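Local coordinates for citrinin polyketide synthase (Monascus purpureus, PDB 5MPT), which builds the polyketide precursor of the mycotoxin citrinin as a multidomain non-reducing synthase, this chain being its C-methylating methyltransferase domain, at residues P66-R78 with I102-V116. Numbering follows the deposited sequence.
Sequences PIRSAAAYQRLER and IDINGSEITRTSVPV
Residues 73-76 run antiparallel to 108-111, the second strand of the 102-111 hairpin, and are joined to it by three backbone bonds: Tyr73 N to Arg111 O, Arg111 N to Gln74 O and a nearly straight one from Leu76 N to Ile109 O (2.8 Å, 176°). Arg75 and Thr110 form a non-hydrogen-bonded pair. The type II turn from Ala71 to Gln74 leads into this edge.

Arg111, at the end of strand 108-111, ties it to the loop at 67-70 that leads to the partner strand. Its chain bends at chi2 (80°), laying the methylenes against Ala70 CB and bringing NE to Ile67 O at 2.7 Å, in the plane of that carbonyl. The other end of the guanidinium grips Val114 O, with NH1 and NH2 both 2.9 Å from it; NH1 also bonds Leu101 O. A long side chain with several N-H groups suits this buried place, where it gathers carbonyls from three separate parts of the chain. Small Ala70 leaves room for its aliphatic part. A water bridges Arg68 O and Val116 N.

On the sheet face bearing Leu76 and Ile109, branched aliphatic groups pack together: Ile102 CG2 meets Leu76 CD1 at 3.8 Å and Ile67 CD1 at 3.9 Å. Helix 86-98 covers Ile102 and Ile109 through Tyr93, while Val57 and Phe60 of helix 40-62 cover Ile67.

The other face carries charge. Extended Arg75 makes a long salt bridge from NE to OE2 of the poorly ordered Glu108 (3.5 Å), the guanidinium and carboxylate planes turned 61° apart; its NH1 pairs with Glu77 OE2 at 3.2 Å, giving a loosely held network.

A short strand pairing with a beta-hairpin that follows a helix is the wing arrangement of winged helix-turn-helix folds, consistent with the helix-turn-helix family assigned to this region, far from the methyl-transfer site.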
ATOM      1  N   PRO A  66      32.284   6.549  -7.598  1.00 31.88           N
ATOM      2  CA  PRO A  66      32.388   7.906  -8.152  1.00 33.69           C
ATOM      3  C   PRO A  66      31.461   8.136  -9.336  1.00 35.80           C
ATOM      4  O   PRO A  66      31.866   8.644 -10.382  1.00 37.85           O
ATOM      5  CB  PRO A  66      33.858   7.981  -8.570  1.00 34.85           C
ATOM      6  CG  PRO A  66      34.152   6.587  -8.976  1.00 34.05           C
ATOM      7  CD  PRO A  66      33.440   5.724  -7.999  1.00 32.91           C
ATOM      8  N   ILE A  67      30.200   7.750  -9.171  1.00 31.66           N
ATOM      9  CA  ILE A  67      29.277   7.745 -10.294  1.00 32.61           C
ATOM     10  C   ILE A  67      29.075   9.156 -10.831  1.00 33.95           C
ATOM     11  O   ILE A  67      28.894   9.347 -12.038  1.00 39.43           O
ATOM     12  CB  ILE A  67      27.959   7.057  -9.861  1.00 32.79           C
ATOM     13  CG1 ILE A  67      26.932   7.079 -10.993  1.00 34.50           C
ATOM     14  CG2 ILE A  67      27.412   7.687  -8.584  1.00 35.07           C
ATOM     15  CD1 ILE A  67      25.774   6.064 -10.803  1.00 35.11           C
ATOM     16  N   ARG A  68      29.141  10.166  -9.965  1.00 35.23           N
ATOM     17  CA  ARG A  68      28.882  11.523 -10.418  1.00 39.63           C
ATOM     18  C   ARG A  68      29.964  12.004 -11.375  1.00 39.58           C
ATOM     19  O   ARG A  68      29.682  12.779 -12.288  1.00 38.91           O
ATOM     20  CB  ARG A  68      28.764  12.465  -9.223  1.00 46.21           C
ATOM     21  CG  ARG A  68      28.113  13.787  -9.584  1.00 50.05           C
ATOM     22  CD  ARG A  68      28.214  14.800  -8.468  1.00 48.86           C
ATOM     23  NE  ARG A  68      28.146  14.182  -7.150  1.00 45.15           N
ATOM     24  CZ  ARG A  68      27.021  13.851  -6.530  1.00 43.67           C
ATOM     25  NH1 ARG A  68      25.843  14.067  -7.113  1.00 42.80           N
ATOM     26  NH2 ARG A  68      27.082  13.300  -5.326  1.00 44.02           N
ATOM     27  N   SER A  69      31.202  11.547 -11.195  1.00 38.80           N
ATOM     28  CA  SER A  69      32.320  12.022 -11.997  1.00 38.92           C
ATOM     29  C   SER A  69      32.820  10.998 -13.004  1.00 39.24           C
ATOM     30  O   SER A  69      33.728  11.308 -13.785  1.00 39.54           O
ATOM     31  CB  SER A  69      33.459  12.441 -11.074  1.00 37.64           C
ATOM     32  OG  SER A  69      33.793  11.397 -10.175  1.00 39.05           O
ATOM     33  N   ALA A  70      32.247   9.800 -13.019  1.00 37.91           N
ATOM     34  CA  ALA A  70      32.743   8.732 -13.873  1.00 38.22           C
ATOM     35  C   ALA A  70      32.526   9.066 -15.340  1.00 39.38           C
ATOM     36  O   ALA A  70      31.493   9.628 -15.727  1.00 38.72           O
ATOM     37  CB  ALA A  70      32.032   7.418 -13.543  1.00 39.72           C
ATOM     38  N   ALA A  71      33.500   8.698 -16.163  1.00 43.75           N
ATOM     39  CA  ALA A  71      33.402   8.943 -17.589  1.00 45.40           C
ATOM     40  C   ALA A  71      32.505   7.898 -18.243  1.00 45.58           C
ATOM     41  O   ALA A  71      32.167   6.868 -17.656  1.00 42.48           O
ATOM     42  CB  ALA A  71      34.787   8.930 -18.228  1.00 45.15           C
ATOM     43  N   ALA A  72      32.121   8.174 -19.483  1.00 49.10           N
ATOM     44  CA  ALA A  72      31.328   7.216 -20.231  1.00 53.24           C
ATOM     45  C   ALA A  72      32.094   5.906 -20.368  1.00 52.53           C
ATOM     46  O   ALA A  72      33.295   5.902 -20.658  1.00 50.86           O
ATOM     47  CB  ALA A  72      30.969   7.782 -21.604  1.00 56.37           C
ATOM     48  N   TYR A  73      31.395   4.801 -20.117  1.00 52.62           N
ATOM     49  CA  TYR A  73      31.847   3.413 -20.229  1.00 53.75           C
ATOM     50  C   TYR A  73      32.730   2.996 -19.057  1.00 47.55           C
ATOM     51  O   TYR A  73      33.163   1.831 -19.010  1.00 47.41           O
ATOM     52  CB  TYR A  73      32.573   3.136 -21.556  1.00 61.76           C
ATOM     53  CG  TYR A  73      31.648   3.258 -22.749  1.00 69.02           C
ATOM     54  CD1 TYR A  73      30.737   2.252 -23.052  1.00 75.14           C
ATOM     55  CD2 TYR A  73      31.671   4.381 -23.561  1.00 70.11           C
ATOM     56  CE1 TYR A  73      29.883   2.360 -24.134  1.00 78.55           C
ATOM     57  CE2 TYR A  73      30.822   4.497 -24.645  1.00 73.68           C
ATOM     58  CZ  TYR A  73      29.930   3.484 -24.925  1.00 79.07           C
ATOM     59  OH  TYR A  73      29.080   3.592 -25.999  1.00 83.37           O
ATOM     60  N   GLN A  74      32.988   3.880 -18.096  1.00 42.92           N
ATOM     61  CA  GLN A  74      33.749   3.498 -16.916  1.00 40.88           C
ATOM     62  C   GLN A  74      33.081   2.352 -16.164  1.00 41.98           C
ATOM     63  O   GLN A  74      31.885   2.400 -15.852  1.00 43.50           O
ATOM     64  CB  GLN A  74      33.909   4.702 -15.995  1.00 40.33           C
ATOM     65  CG  GLN A  74      34.827   4.445 -14.824  1.00 44.32           C
ATOM     66  CD  GLN A  74      35.226   5.723 -14.110  1.00 50.78           C
ATOM     67  OE1 GLN A  74      35.516   6.740 -14.739  1.00 52.92           O
ATOM     68  NE2 GLN A  74      35.232   5.679 -12.787  1.00 53.64           N
ATOM     69  N   ARG A  75      33.861   1.321 -15.860  1.00 42.08           N
ATOM     70  CA  ARG A  75      33.366   0.225 -15.037  1.00 43.87           C
ATOM     71  C   ARG A  75      33.226   0.694 -13.594  1.00 41.41           C
ATOM     72  O   ARG A  75      34.139   1.310 -13.035  1.00 39.30           O
ATOM     73  CB  ARG A  75      34.298  -0.990 -15.117  1.00 51.58           C
ATOM     74  CG  ARG A  75      33.652  -2.280 -14.645  1.00 64.61           C
ATOM     75  CD  ARG A  75      34.525  -3.496 -14.900  1.00 80.70           C
ATOM     76  NE  ARG A  75      33.794  -4.738 -14.634  1.00 92.42           N
ATOM     77  CZ  ARG A  75      33.961  -5.519 -13.567  1.00 97.53           C
ATOM     78  NH1 ARG A  75      34.856  -5.219 -12.631  1.00 95.17           N
ATOM     79  NH2 ARG A  75      33.228  -6.620 -13.438  1.00101.95           N
ATOM     80  N   LEU A  76      32.071   0.420 -13.001  1.00 40.94           N
ATOM     81  CA  LEU A  76      31.773   0.797 -11.628  1.00 39.71           C
ATOM     82  C   LEU A  76      31.697  -0.458 -10.776  1.00 39.22           C
ATOM     83  O   LEU A  76      31.061  -1.446 -11.165  1.00 40.13           O
ATOM     84  CB  LEU A  76      30.440   1.563 -11.534  1.00 38.45           C
ATOM     85  CG  LEU A  76      30.293   2.830 -12.378  1.00 38.58           C
ATOM     86  CD1 LEU A  76      28.889   3.416 -12.257  1.00 35.99           C
ATOM     87  CD2 LEU A  76      31.301   3.835 -11.950  1.00 41.29           C
ATOM     88  N   GLU A  77      32.342  -0.417  -9.613  1.00 38.65           N
ATOM     89  CA  GLU A  77      32.239  -1.522  -8.679  1.00 41.87           C
ATOM     90  C   GLU A  77      30.925  -1.451  -7.915  1.00 35.65           C
ATOM     91  O   GLU A  77      30.360  -0.374  -7.699  1.00 33.03           O
ATOM     92  CB  GLU A  77      33.422  -1.512  -7.710  1.00 52.77           C
ATOM     93  CG  GLU A  77      34.771  -1.668  -8.410  1.00 61.99           C
ATOM     94  CD  GLU A  77      34.861  -2.968  -9.196  1.00 66.72           C
ATOM     95  OE1 GLU A  77      34.613  -4.032  -8.593  1.00 73.80           O
ATOM     96  OE2 GLU A  77      35.156  -2.928 -10.412  1.00 62.12           O
ATOM     97  N   ARG A  78      30.413  -2.618  -7.545  1.00 33.60           N
ATOM     98  CA  ARG A  78      29.210  -2.666  -6.735  1.00 33.14           C
ATOM     99  C   ARG A  78      29.474  -1.994  -5.396  1.00 31.50           C
ATOM    100  O   ARG A  78      30.547  -2.152  -4.810  1.00 35.13           O
ATOM    101  CB  ARG A  78      28.772  -4.121  -6.532  1.00 39.13           C
ATOM    102  CG  ARG A  78      27.306  -4.320  -6.325  1.00 48.15           C
ATOM    103  CD  ARG A  78      26.893  -5.768  -6.567  1.00 57.72           C
ATOM    104  NE  ARG A  78      25.442  -5.932  -6.433  1.00 64.95           N
ATOM    105  CZ  ARG A  78      24.555  -5.695  -7.399  1.00 67.32           C
ATOM    106  NH1 ARG A  78      23.259  -5.868  -7.161  1.00 66.38           N
ATOM    107  NH2 ARG A  78      24.954  -5.290  -8.599  1.00 68.33           N
ATOM    108  N   ILE A 102      23.497   4.336 -15.625  1.00 33.78           N
ATOM    109  CA  ILE A 102      24.351   3.169 -15.784  1.00 34.48           C
ATOM    110  C   ILE A 102      23.754   2.266 -16.851  1.00 36.09           C
ATOM    111  O   ILE A 102      22.564   2.336 -17.169  1.00 35.14           O
ATOM    112  CB  ILE A 102      24.544   2.375 -14.470  1.00 34.26           C
ATOM    113  CG1 ILE A 102      23.193   1.820 -13.957  1.00 32.21           C
ATOM    114  CG2 ILE A 102      25.244   3.244 -13.431  1.00 35.82           C
ATOM    115  CD1 ILE A 102      23.320   0.919 -12.740  1.00 28.22           C
ATOM    116  N   ASP A 103      24.623   1.436 -17.418  1.00 41.04           N
ATOM    117  CA  ASP A 103      24.247   0.261 -18.179  1.00 45.77           C
ATOM    118  C   ASP A 103      24.690  -0.958 -17.388  1.00 46.20           C
ATOM    119  O   ASP A 103      25.796  -0.986 -16.829  1.00 41.39           O
ATOM    120  CB  ASP A 103      24.892   0.245 -19.571  1.00 51.41           C
ATOM    121  CG  ASP A 103      24.434   1.410 -20.449  1.00 57.79           C
ATOM    122  OD1 ASP A 103      23.199   1.577 -20.665  1.00 53.63           O
ATOM    123  OD2 ASP A 103      25.321   2.158 -20.924  1.00 66.84           O
ATOM    124  N   ILE A 104      23.814  -1.946 -17.321  1.00 53.12           N
ATOM    125  CA  ILE A 104      24.094  -3.197 -16.636  1.00 57.73           C
ATOM    126  C   ILE A 104      24.271  -4.276 -17.691  1.00 61.36           C
ATOM    127  O   ILE A 104      23.543  -4.306 -18.691  1.00 62.83           O
ATOM    128  CB  ILE A 104      22.969  -3.556 -15.644  1.00 56.27           C
ATOM    129  CG1 ILE A 104      22.857  -2.468 -14.572  1.00 56.10           C
ATOM    130  CG2 ILE A 104      23.234  -4.896 -14.992  1.00 53.59           C
ATOM    131  CD1 ILE A 104      21.645  -2.586 -13.690  1.00 53.66           C
ATOM    132  N   ASN A 105      25.251  -5.151 -17.475  1.00 62.83           N
ATOM    133  CA  ASN A 105      25.454  -6.322 -18.330  1.00 66.37           C
ATOM    134  C   ASN A 105      25.799  -7.484 -17.404  1.00 61.60           C
ATOM    135  O   ASN A 105      26.973  -7.768 -17.153  1.00 59.22           O
ATOM    136  CB  ASN A 105      26.538  -6.083 -19.364  1.00 78.74           C
ATOM    137  CG  ASN A 105      26.782  -7.298 -20.224  1.00 93.84           C
ATOM    138  OD1 ASN A 105      25.941  -8.195 -20.303  1.00101.41           O
ATOM    139  ND2 ASN A 105      27.939  -7.340 -20.871  1.00 98.08           N
ATOM    140  N   GLY A 106      24.770  -8.144 -16.895  1.00 62.53           N
ATOM    141  CA  GLY A 106      24.986  -9.167 -15.891  1.00 66.12           C
ATOM    142  C   GLY A 106      25.605  -8.554 -14.652  1.00 70.43           C
ATOM    143  O   GLY A 106      25.000  -7.718 -13.971  1.00 73.28           O
ATOM    144  N   SER A 107      26.834  -8.962 -14.345  1.00 71.89           N
ATOM    145  CA  SER A 107      27.522  -8.437 -13.177  1.00 75.03           C
ATOM    146  C   SER A 107      28.202  -7.105 -13.448  1.00 77.36           C
ATOM    147  O   SER A 107      28.519  -6.385 -12.495  1.00 83.31           O
ATOM    148  CB  SER A 107      28.571  -9.435 -12.694  1.00 76.47           C
ATOM    149  OG  SER A 107      29.556  -9.634 -13.693  1.00 78.09           O
ATOM    150  N   GLU A 108      28.438  -6.768 -14.714  1.00 71.24           N
ATOM    151  CA  GLU A 108      29.214  -5.584 -15.049  1.00 65.16           C
ATOM    152  C   GLU A 108      28.328  -4.344 -15.069  1.00 55.72           C
ATOM    153  O   GLU A 108      27.305  -4.308 -15.757  1.00 56.81           O
ATOM    154  CB  GLU A 108      29.901  -5.761 -16.399  1.00 73.58           C
ATOM    155  CG  GLU A 108      30.831  -4.614 -16.728  1.00 88.00           C
ATOM    156  CD  GLU A 108      31.649  -4.854 -17.979  1.00101.38           C
ATOM    157  OE1 GLU A 108      31.100  -5.408 -18.957  1.00107.38           O
ATOM    158  OE2 GLU A 108      32.844  -4.488 -17.980  1.00104.30           O
ATOM    159  N   ILE A 109      28.729  -3.332 -14.306  1.00 48.60           N
ATOM    160  CA  ILE A 109      28.062  -2.038 -14.264  1.00 45.31           C
ATOM    161  C   ILE A 109      28.976  -1.023 -14.932  1.00 42.26           C
ATOM    162  O   ILE A 109      30.148  -0.910 -14.573  1.00 41.37           O
ATOM    163  CB  ILE A 109      27.752  -1.619 -12.819  1.00 47.86           C
ATOM    164  CG1 ILE A 109      26.962  -2.716 -12.096  1.00 48.22           C
ATOM    165  CG2 ILE A 109      27.002  -0.292 -12.809  1.00 49.55           C
ATOM    166  CD1 ILE A 109      27.134  -2.679 -10.606  1.00 47.77           C
ATOM    167  N   THR A 110      28.450  -0.291 -15.901  1.00 42.52           N
ATOM    168  CA  THR A 110      29.235   0.717 -16.594  1.00 47.31           C
ATOM    169  C   THR A 110      28.468   2.030 -16.627  1.00 44.75           C
ATOM    170  O   THR A 110      27.236   2.044 -16.699  1.00 42.89           O
ATOM    171  CB  THR A 110      29.587   0.267 -18.012  1.00 54.86           C
ATOM    172  OG1 THR A 110      28.387  -0.048 -18.726  1.00 61.66           O
ATOM    173  CG2 THR A 110      30.494  -0.958 -17.963  1.00 52.56           C
ATOM    174  N   ARG A 111      29.208   3.130 -16.550  1.00 44.00           N
ATOM    175  CA  ARG A 111      28.617   4.457 -16.580  1.00 43.21           C
ATOM    176  C   ARG A 111      28.231   4.818 -18.010  1.00 43.94           C
ATOM    177  O   ARG A 111      28.905   4.418 -18.963  1.00 46.18           O
ATOM    178  CB  ARG A 111      29.612   5.470 -16.011  1.00 40.03           C
ATOM    179  CG  ARG A 111      29.061   6.879 -15.839  1.00 36.64           C
ATOM    180  CD  ARG A 111      28.220   7.035 -14.567  1.00 35.03           C
ATOM    181  NE  ARG A 111      27.972   8.451 -14.359  1.00 34.39           N
ATOM    182  CZ  ARG A 111      27.066   9.144 -15.029  1.00 35.96           C
ATOM    183  NH1 ARG A 111      26.275   8.530 -15.912  1.00 34.86           N
ATOM    184  NH2 ARG A 111      26.942  10.449 -14.812  1.00 39.02           N
ATOM    185  N   THR A 112      27.123   5.552 -18.158  1.00 41.51           N
ATOM    186  CA  THR A 112      26.709   6.065 -19.456  1.00 39.31           C
ATOM    187  C   THR A 112      27.287   7.460 -19.662  1.00 40.92           C
ATOM    188  O   THR A 112      28.027   7.981 -18.829  1.00 39.18           O
ATOM    189  CB  THR A 112      25.193   6.152 -19.569  1.00 37.82           C
ATOM    190  OG1 THR A 112      24.734   7.181 -18.687  1.00 37.74           O
ATOM    191  CG2 THR A 112      24.520   4.836 -19.226  1.00 36.00           C
ATOM    192  N   SER A 113      26.898   8.101 -20.762  1.00 43.93           N
ATOM    193  CA  SER A 113      27.237   9.491 -21.033  1.00 42.85           C
ATOM    194  C   SER A 113      26.267  10.471 -20.392  1.00 40.72           C
ATOM    195  O   SER A 113      26.465  11.682 -20.513  1.00 41.85           O
ATOM    196  CB  SER A 113      27.257   9.729 -22.537  1.00 41.67           C
ATOM    197  OG  SER A 113      25.995   9.391 -23.075  1.00 40.59           O
ATOM    198  N   VAL A 114      25.223   9.993 -19.726  1.00 38.45           N
ATOM    199  CA  VAL A 114      24.194  10.887 -19.203  1.00 37.17           C
ATOM    200  C   VAL A 114      24.671  11.548 -17.914  1.00 36.98           C
ATOM    201  O   VAL A 114      24.952  10.850 -16.931  1.00 34.76           O
ATOM    202  CB  VAL A 114      22.877  10.141 -18.952  1.00 37.61           C
ATOM    203  CG1 VAL A 114      21.818  11.099 -18.413  1.00 37.93           C
ATOM    204  CG2 VAL A 114      22.405   9.461 -20.227  1.00 37.44           C
ATOM    205  N   PRO A 115      24.712  12.876 -17.844  1.00 39.94           N
ATOM    206  CA  PRO A 115      25.149  13.522 -16.607  1.00 37.22           C
ATOM    207  C   PRO A 115      24.117  13.397 -15.492  1.00 37.14           C
ATOM    208  O   PRO A 115      22.896  13.436 -15.706  1.00 34.00           O
ATOM    209  CB  PRO A 115      25.377  14.978 -17.029  1.00 38.86           C
ATOM    210  CG  PRO A 115      24.480  15.179 -18.152  1.00 43.15           C
ATOM    211  CD  PRO A 115      24.363  13.862 -18.878  1.00 44.13           C
ATOM    212  N   VAL A 116      24.646  13.161 -14.290  1.00 40.30           N
ATOM    213  CA  VAL A 116      23.866  13.273 -13.069  1.00 40.69           C
ATOM    214  C   VAL A 116      23.295  14.678 -12.969  1.00 40.23           C
ATOM    215  O   VAL A 116      23.934  15.661 -13.363  1.00 37.41           O
ATOM    216  CB  VAL A 116      24.763  12.939 -11.864  1.00 40.64           C
ATOM    217  CG1 VAL A 116      24.049  13.206 -10.551  1.00 43.91           C
ATOM    218  CG2 VAL A 116      25.200  11.506 -11.952  1.00 38.16           C
TER
HETATM  219  O   HOH W   1      27.587  13.596 -14.081  1.00 32.44           O
HETATM  220  O   HOH W   2      29.726  11.443 -14.635  1.00 41.84           O